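Local coordinates for protein endoribonuclease (Porcine reproductive and respiratory syndrome virus, PDB 5DA1) that acts as a viral endoribonuclease and beta interferon antagonist in a dimerization-dependent manner, probably degrading the 5'-polyuridines that arise during replication of viral RNA, at residues A[89-93]-A[94-98]; A[165-168]-A[169-172]; A[211-214]-A[215-219]. All blocks are in the same frame, centred on the assembly; numbering follows the deposited sequence.

Contact 1: residues A[89-93]-A[94-98]; sequences KFVRG and EAQVL
Q96 folds back over V91 in a tight antiparallel beta hairpin, where strands 83-91 and 94-96 are joined by a type I' turn from V91 to E94. The turn is closed by reciprocal backbone bonds: V91 N gives to E94 O and E94 N gives to V91 O, each 3.1 Å long. Positive phi at G93, 74°, suits the turn. The Q96 side chain starts with CB beside the carbonyl oxygen K89 O, at 3.5 Å. CG stays near that oxygen and lies 3.9 Å from V91 CB, and CD passes the same CB as the two side chains cross at about a right angle. A bend at chi2 (-63°) turns the amide back toward the turn. On the other face of the hairpin the F90 ring packs CE1 against A95 CB, 3.9 Å away; R49 adds a cation-pi contact and V51 of strand 49-53 packs on F90, tying the hairpin into the sheet of the N-terminal domain. E94 O is gripped twice, V91 N and the side-chain amide approaching from opposite faces of its carbonyl plane: Q96 NE2 reaches E94 O at 2.6 Å in a nearly straight bond, 167° at the hydrogen.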
loop_
_atom_site.group_PDB
_atom_site.type_symbol
_atom_site.label_atom_id
_atom_site.label_comp_id
_atom_site.label_asym_id
_atom_site.label_seq_id
_atom_site.Cartn_x
_atom_site.Cartn_y
_atom_site.Cartn_z
ATOM N N LYS A 89 -31.657 -10.226 -2.152
ATOM C CA LYS A 89 -31.267 -11.089 -3.249
ATOM C C LYS A 89 -32.456 -11.824 -3.909
ATOM O O LYS A 89 -33.062 -12.699 -3.292
ATOM C CB LYS A 89 -30.208 -12.116 -2.803
ATOM C CG LYS A 89 -29.322 -12.687 -3.968
ATOM C CD LYS A 89 -28.799 -14.115 -3.702
ATOM C CE LYS A 89 -27.422 -14.352 -4.390
ATOM N NZ LYS A 89 -27.269 -15.665 -5.125
ATOM N N PHE A 90 -32.748 -11.481 -5.168
ATOM C CA PHE A 90 -33.689 -12.232 -6.006
ATOM C C PHE A 90 -33.002 -13.214 -6.943
ATOM O O PHE A 90 -32.090 -12.855 -7.676
ATOM C CB PHE A 90 -34.526 -11.266 -6.847
ATOM C CG PHE A 90 -35.456 -10.439 -6.040
ATOM C CD1 PHE A 90 -36.709 -10.935 -5.677
ATOM C CD2 PHE A 90 -35.073 -9.182 -5.599
ATOM C CE1 PHE A 90 -37.580 -10.187 -4.911
ATOM C CE2 PHE A 90 -35.943 -8.410 -4.829
ATOM C CZ PHE A 90 -37.206 -8.917 -4.490
ATOM N N VAL A 91 -33.454 -14.452 -6.940
ATOM C CA VAL A 91 -32.939 -15.435 -7.882
ATOM C C VAL A 91 -34.094 -16.131 -8.603
ATOM O O VAL A 91 -34.996 -16.703 -7.965
ATOM C CB VAL A 91 -31.999 -16.426 -7.181
ATOM C CG1 VAL A 91 -31.906 -17.771 -7.932
ATOM C CG2 VAL A 91 -30.636 -15.772 -7.020
ATOM N N ARG A 92 -34.058 -16.070 -9.937
ATOM C CA ARG A 92 -35.200 -16.466 -10.782
ATOM C C ARG A 92 -36.493 -15.853 -10.221
ATOM O O ARG A 92 -37.450 -16.563 -9.898
ATOM C CB ARG A 92 -35.324 -17.996 -10.932
ATOM C CG ARG A 92 -34.098 -18.696 -11.542
ATOM C CD ARG A 92 -34.233 -20.233 -11.451
ATOM N NE ARG A 92 -33.059 -20.905 -10.858
ATOM C CZ ARG A 92 -32.272 -21.789 -11.488
ATOM N NH1 ARG A 92 -32.515 -22.140 -12.756
ATOM N NH2 ARG A 92 -31.234 -22.335 -10.848
ATOM N N GLY A 93 -36.479 -14.529 -10.071
ATOM C CA GLY A 93 -37.654 -13.770 -9.674
ATOM C C GLY A 93 -38.038 -13.914 -8.219
ATOM O O GLY A 93 -38.930 -13.202 -7.752
ATOM N N GLU A 94 -37.378 -14.817 -7.491
ATOM C CA GLU A 94 -37.791 -15.085 -6.109
ATOM C C GLU A 94 -36.740 -14.817 -5.016
ATOM O O GLU A 94 -35.692 -15.463 -4.970
ATOM C CB GLU A 94 -38.399 -16.495 -5.975
ATOM C CG GLU A 94 -39.364 -16.645 -4.774
ATOM C CD GLU A 94 -40.433 -15.519 -4.696
ATOM O OE1 GLU A 94 -41.417 -15.557 -5.496
ATOM O OE2 GLU A 94 -40.283 -14.612 -3.826
ATOM N N ALA A 95 -37.060 -13.874 -4.127
ATOM C CA ALA A 95 -36.238 -13.531 -2.947
ATOM C C ALA A 95 -35.571 -14.713 -2.225
ATOM O O ALA A 95 -36.169 -15.781 -2.091
ATOM C CB ALA A 95 -37.063 -12.713 -1.953
ATOM N N GLN A 96 -34.337 -14.485 -1.753
ATOM C CA GLN A 96 -33.481 -15.488 -1.088
ATOM C C GLN A 96 -32.998 -15.030 0.277
ATOM O O GLN A 96 -32.794 -13.844 0.524
ATOM C CB GLN A 96 -32.238 -15.776 -1.918
ATOM C CG GLN A 96 -32.499 -16.251 -3.316
ATOM C CD GLN A 96 -33.231 -17.562 -3.348
ATOM O OE1 GLN A 96 -32.722 -18.593 -2.889
ATOM N NE2 GLN A 96 -34.438 -17.538 -3.904
ATOM N N VAL A 97 -32.778 -15.990 1.153
ATOM C CA VAL A 97 -32.304 -15.686 2.485
ATOM C C VAL A 97 -30.800 -15.383 2.432
ATOM O O VAL A 97 -30.012 -16.180 1.923
ATOM C CB VAL A 97 -32.621 -16.846 3.470
ATOM C CG1 VAL A 97 -32.524 -18.223 2.757
ATOM C CG2 VAL A 97 -31.732 -16.762 4.742
ATOM N N LEU A 98 -30.413 -14.220 2.947
ATOM C CA LEU A 98 -29.008 -13.828 2.952
ATOM C C LEU A 98 -28.334 -14.208 4.268
ATOM O O LEU A 98 -28.934 -14.048 5.338
ATOM C CB LEU A 98 -28.886 -12.329 2.702
ATOM C CG LEU A 98 -29.152 -11.896 1.272
ATOM C CD1 LEU A 98 -29.468 -10.427 1.274
ATOM C CD2 LEU A 98 -27.971 -12.216 0.361
#

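Contact 2: residues A[165-168]-A[169-172]; sequences VSSP and GKAA
S167 and A171 face each other as an antiparallel hydrogen-bonded pair next to the bend of the hairpin formed by strands 161-167 and 171-178. The compact part centres on S167 O, which accepts two backbone N-H groups. A171 N, 3.0 Å from S167 O, lies in the carbonyl plane on a lone pair, whereas K170 N, 2.8 Å from S167 O, is tilted 23° out of that plane. In return S167 N gives to A171 O at 3.0 Å. On the same face S167 CB meets A171 CB at 4.2 Å, and V135 and V140 of the neighbouring strands pack against both residues. With its hydroxyl anti to the backbone N (chi1 -175°), S167 sets OG alongside the root of K170, 3.6 Å from K170 CB. The other face, with S166 and A172, meets the second subunit: S166 OG is hydrogen-bonded to Y69 OH of that subunit, and F76 of the second subunit packs on S166. The bend is looser within the hairpin: the P168 side chain heads away from the returning strand and packs on Y69 of the second subunit, and beyond its CG the exposed K170 chain leads away. At G169 (phi 93°) a CB would jam against P168 O, which calls for glycine. K170 and A171 both opposite S167 make a classic beta bulge at the tip of a hairpin in the EndoU-type domain, with A171 two residues before K173, a predicted active-site residue.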
loop_
_atom_site.group_PDB
_atom_site.type_symbol
_atom_site.label_atom_id
_atom_site.label_comp_id
_atom_site.label_asym_id
_atom_site.label_seq_id
_atom_site.Cartn_x
_atom_site.Cartn_y
_atom_site.Cartn_z
ATOM N N VAL A 165 4.395 -4.134 5.772
ATOM C CA VAL A 165 4.242 -3.223 6.913
ATOM C C VAL A 165 5.606 -2.742 7.511
ATOM O O VAL A 165 6.603 -3.464 7.420
ATOM C CB VAL A 165 3.300 -3.892 7.880
ATOM C CG1 VAL A 165 3.985 -4.240 9.144
ATOM C CG2 VAL A 165 2.068 -3.080 8.063
ATOM N N SER A 166 5.697 -1.526 8.046
ATOM C CA SER A 166 7.044 -0.994 8.358
ATOM C C SER A 166 7.194 -0.043 9.513
ATOM O O SER A 166 6.409 0.911 9.679
ATOM C CB SER A 166 7.682 -0.287 7.156
ATOM O OG SER A 166 8.894 0.364 7.555
ATOM N N SER A 167 8.253 -0.309 10.272
ATOM C CA SER A 167 8.755 0.606 11.301
ATOM C C SER A 167 10.070 1.096 10.777
ATOM O O SER A 167 11.091 0.406 10.898
ATOM C CB SER A 167 8.960 -0.102 12.635
ATOM O OG SER A 167 9.324 0.835 13.618
ATOM N N PRO A 168 10.054 2.280 10.165
ATOM C CA PRO A 168 11.184 2.743 9.361
ATOM C C PRO A 168 12.471 2.682 10.159
ATOM O O PRO A 168 12.582 3.286 11.223
ATOM C CB PRO A 168 10.836 4.204 9.042
ATOM C CG PRO A 168 9.447 4.422 9.514
ATOM C CD PRO A 168 9.103 3.353 10.482
ATOM N N GLY A 169 13.427 1.925 9.669
ATOM C CA GLY A 169 14.716 1.865 10.320
ATOM C C GLY A 169 14.829 0.728 11.314
ATOM O O GLY A 169 15.938 0.394 11.700
ATOM N N LYS A 170 13.706 0.117 11.703
ATOM C CA LYS A 170 13.663 -0.851 12.823
ATOM C C LYS A 170 13.183 -2.249 12.437
ATOM O O LYS A 170 13.868 -3.238 12.678
ATOM C CB LYS A 170 12.733 -0.338 13.935
ATOM C CG LYS A 170 13.072 1.040 14.475
ATOM C CD LYS A 170 13.763 0.936 15.838
ATOM C CE LYS A 170 14.657 2.155 16.098
ATOM N NZ LYS A 170 13.887 3.393 15.771
ATOM N N ALA A 171 11.981 -2.314 11.872
ATOM C CA ALA A 171 11.355 -3.581 11.512
ATOM C C ALA A 171 10.580 -3.549 10.165
ATOM O O ALA A 171 10.303 -2.458 9.618
ATOM C CB ALA A 171 10.470 -4.018 12.648
ATOM N N ALA A 172 10.243 -4.735 9.640
ATOM C CA ALA A 172 9.411 -4.875 8.431
ATOM C C ALA A 172 8.706 -6.241 8.375
ATOM O O ALA A 172 9.263 -7.231 8.890
ATOM C CB ALA A 172 10.261 -4.714 7.201
#

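Contact 3: residues A[211-214]-A[215-219]; sequences MVWK and DKTAY
This beta hairpin of the EndoU-type domain joins strands 206-213 and 217-221, the latter an outermost strand of a three-stranded antiparallel sheet, with a classic beta bulge that sets K216 and T217 together opposite W213. M211 and Y219 form a hydrogen-bonded pair: Y219 N reaches M211 O at 3.0 Å, and M211 N gives to Y219 O. Further along, W213 N meets T217 O at 2.9 Å in an almost straight bond, and T217 N returns to W213 O. M211, W213, T217 and Y219 share one face of the sheet. Y219 CG sits between its backbone N and carbonyl carbon (chi1 61°), which brings the ring across the hairpin under M211. M211 CB stands over one ring face, 4.1 Å from the centroid of the Y219 ring and 21° off its normal, offset toward the rim: a CH-pi contact. The sulfur adds a Met-aromatic contact from an oblique direction, M211 SD lying 5.5 Å from the same centroid. W213 lies side by side with T217, its CD1 3.7 Å from T217 CG2. The other face pairs V212 with A218, and W199 of strand 197-203 packs on V212. At the bend, the peptide bond between K214 and D215 is cis, and the K214 methylenes run alongside the D215 carboxylate, while K214 NZ is hydrogen-bonded to P192 O and E193 O. Predicted active-site residues border this hairpin: T217 OG1 is hydrogen-bonded to H129 O, and the Y219 side chain comes within about 4 Å of that of H144. The indole turns an edge to the tyrosine, with Y219 CE2 near the indole plane and 4.0 Å from W213 NE1.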
loop_
_atom_site.group_PDB
_atom_site.type_symbol
_atom_site.label_atom_id
_atom_site.label_comp_id
_atom_site.label_asym_id
_atom_site.label_seq_id
_atom_site.Cartn_x
_atom_site.Cartn_y
_atom_site.Cartn_z
ATOM N N MET A 211 -8.023 -16.161 12.779
ATOM C CA MET A 211 -7.228 -16.774 13.847
ATOM C C MET A 211 -7.177 -15.878 15.069
ATOM O O MET A 211 -6.962 -14.680 14.966
ATOM C CB MET A 211 -5.778 -17.071 13.466
ATOM C CG MET A 211 -5.492 -17.572 12.111
ATOM S SD MET A 211 -6.811 -18.463 11.355
ATOM C CE MET A 211 -6.762 -17.776 9.707
ATOM N N VAL A 212 -7.351 -16.478 16.236
ATOM C CA VAL A 212 -7.172 -15.752 17.480
ATOM C C VAL A 212 -6.177 -16.486 18.391
ATOM O O VAL A 212 -6.267 -17.702 18.569
ATOM C CB VAL A 212 -8.494 -15.567 18.214
ATOM C CG1 VAL A 212 -8.297 -14.634 19.397
ATOM C CG2 VAL A 212 -9.552 -15.015 17.280
ATOM N N TRP A 213 -5.219 -15.750 18.942
ATOM C CA TRP A 213 -4.333 -16.284 19.953
ATOM C C TRP A 213 -4.518 -15.469 21.235
ATOM O O TRP A 213 -3.906 -14.414 21.421
ATOM C CB TRP A 213 -2.888 -16.236 19.491
ATOM C CG TRP A 213 -2.629 -16.880 18.160
ATOM C CD1 TRP A 213 -2.933 -16.371 16.930
ATOM C CD2 TRP A 213 -1.963 -18.130 17.922
ATOM N NE1 TRP A 213 -2.512 -17.231 15.941
ATOM C CE2 TRP A 213 -1.913 -18.316 16.524
ATOM C CE3 TRP A 213 -1.415 -19.115 18.756
ATOM C CZ2 TRP A 213 -1.343 -19.449 15.942
ATOM C CZ3 TRP A 213 -0.849 -20.229 18.184
ATOM C CH2 TRP A 213 -0.816 -20.393 16.790
ATOM N N LYS A 214 -5.392 -15.971 22.103
ATOM C CA LYS A 214 -5.760 -15.303 23.359
ATOM C C LYS A 214 -4.549 -15.293 24.296
ATOM O O LYS A 214 -3.866 -16.320 24.418
ATOM C CB LYS A 214 -6.949 -16.060 23.983
ATOM C CG LYS A 214 -7.471 -15.586 25.364
ATOM C CD LYS A 214 -6.706 -16.219 26.572
ATOM C CE LYS A 214 -6.610 -17.766 26.537
ATOM N NZ LYS A 214 -7.894 -18.410 26.920
ATOM N N ASP A 215 -4.228 -14.149 24.905
ATOM C CA ASP A 215 -4.746 -12.850 24.525
ATOM C C ASP A 215 -3.503 -12.193 23.940
ATOM O O ASP A 215 -2.882 -11.324 24.569
ATOM C CB ASP A 215 -5.225 -12.035 25.747
ATOM C CG ASP A 215 -5.627 -12.910 26.955
ATOM O OD1 ASP A 215 -4.753 -13.613 27.514
ATOM O OD2 ASP A 215 -6.812 -12.884 27.366
ATOM N N LYS A 216 -3.099 -12.642 22.757
ATOM C CA LYS A 216 -1.881 -12.126 22.146
ATOM C C LYS A 216 -2.171 -11.399 20.794
ATOM O O LYS A 216 -1.885 -10.187 20.649
ATOM C CB LYS A 216 -0.801 -13.225 22.045
ATOM C CG LYS A 216 -0.792 -14.256 23.229
ATOM C CD LYS A 216 0.484 -15.143 23.252
ATOM C CE LYS A 216 1.549 -14.590 24.237
ATOM N NZ LYS A 216 2.969 -14.745 23.747
ATOM N N THR A 217 -2.764 -12.101 19.822
ATOM C CA THR A 217 -3.028 -11.484 18.520
ATOM C C THR A 217 -4.284 -12.052 17.845
ATOM O O THR A 217 -4.936 -12.937 18.384
ATOM C CB THR A 217 -1.772 -11.546 17.595
ATOM O OG1 THR A 217 -1.930 -10.636 16.496
ATOM C CG2 THR A 217 -1.515 -12.983 17.069
ATOM N N ALA A 218 -4.629 -11.521 16.676
ATOM C CA ALA A 218 -5.878 -11.861 16.015
ATOM C C ALA A 218 -5.876 -11.271 14.638
ATOM O O ALA A 218 -5.675 -10.080 14.464
ATOM C CB ALA A 218 -7.088 -11.340 16.800
ATOM N N TYR A 219 -6.105 -12.111 13.650
ATOM C CA TYR A 219 -6.033 -11.662 12.302
ATOM C C TYR A 219 -6.913 -12.492 11.399
ATOM O O TYR A 219 -7.159 -13.658 11.646
ATOM C CB TYR A 219 -4.591 -11.675 11.829
ATOM C CG TYR A 219 -3.936 -13.035 11.843
ATOM C CD1 TYR A 219 -4.141 -13.929 10.817
ATOM C CD2 TYR A 219 -3.075 -13.395 12.868
ATOM C CE1 TYR A 219 -3.526 -15.152 10.825
ATOM C CE2 TYR A 219 -2.466 -14.619 12.902
ATOM C CZ TYR A 219 -2.679 -15.502 11.885
ATOM O OH TYR A 219 -2.049 -16.739 11.912
#

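Overall arrangement
All three contacts are hairpin bends, met in series along the chain. Contact 1 belongs to the mixed sheet of the N-terminal domain, whereas contacts 2 and 3 lie in the EndoU-type domain, on two separate antiparallel sheets. The centres of contacts 1 and 2 are about 48 Å apart, on opposite sides of the chain's centre; the centres of contacts 1 and 3 are about 37 Å apart. Contacts 2 and 3 lie closer, about 22 Å between centres, with nearest atoms about 11 Å apart. Both border the predicted active site, near K173 and near H129 and H144 respectively. Contact 2 also touches the second subunit, which places a dimer interface beside the probable catalytic region, consistent with dimerization-dependent activity.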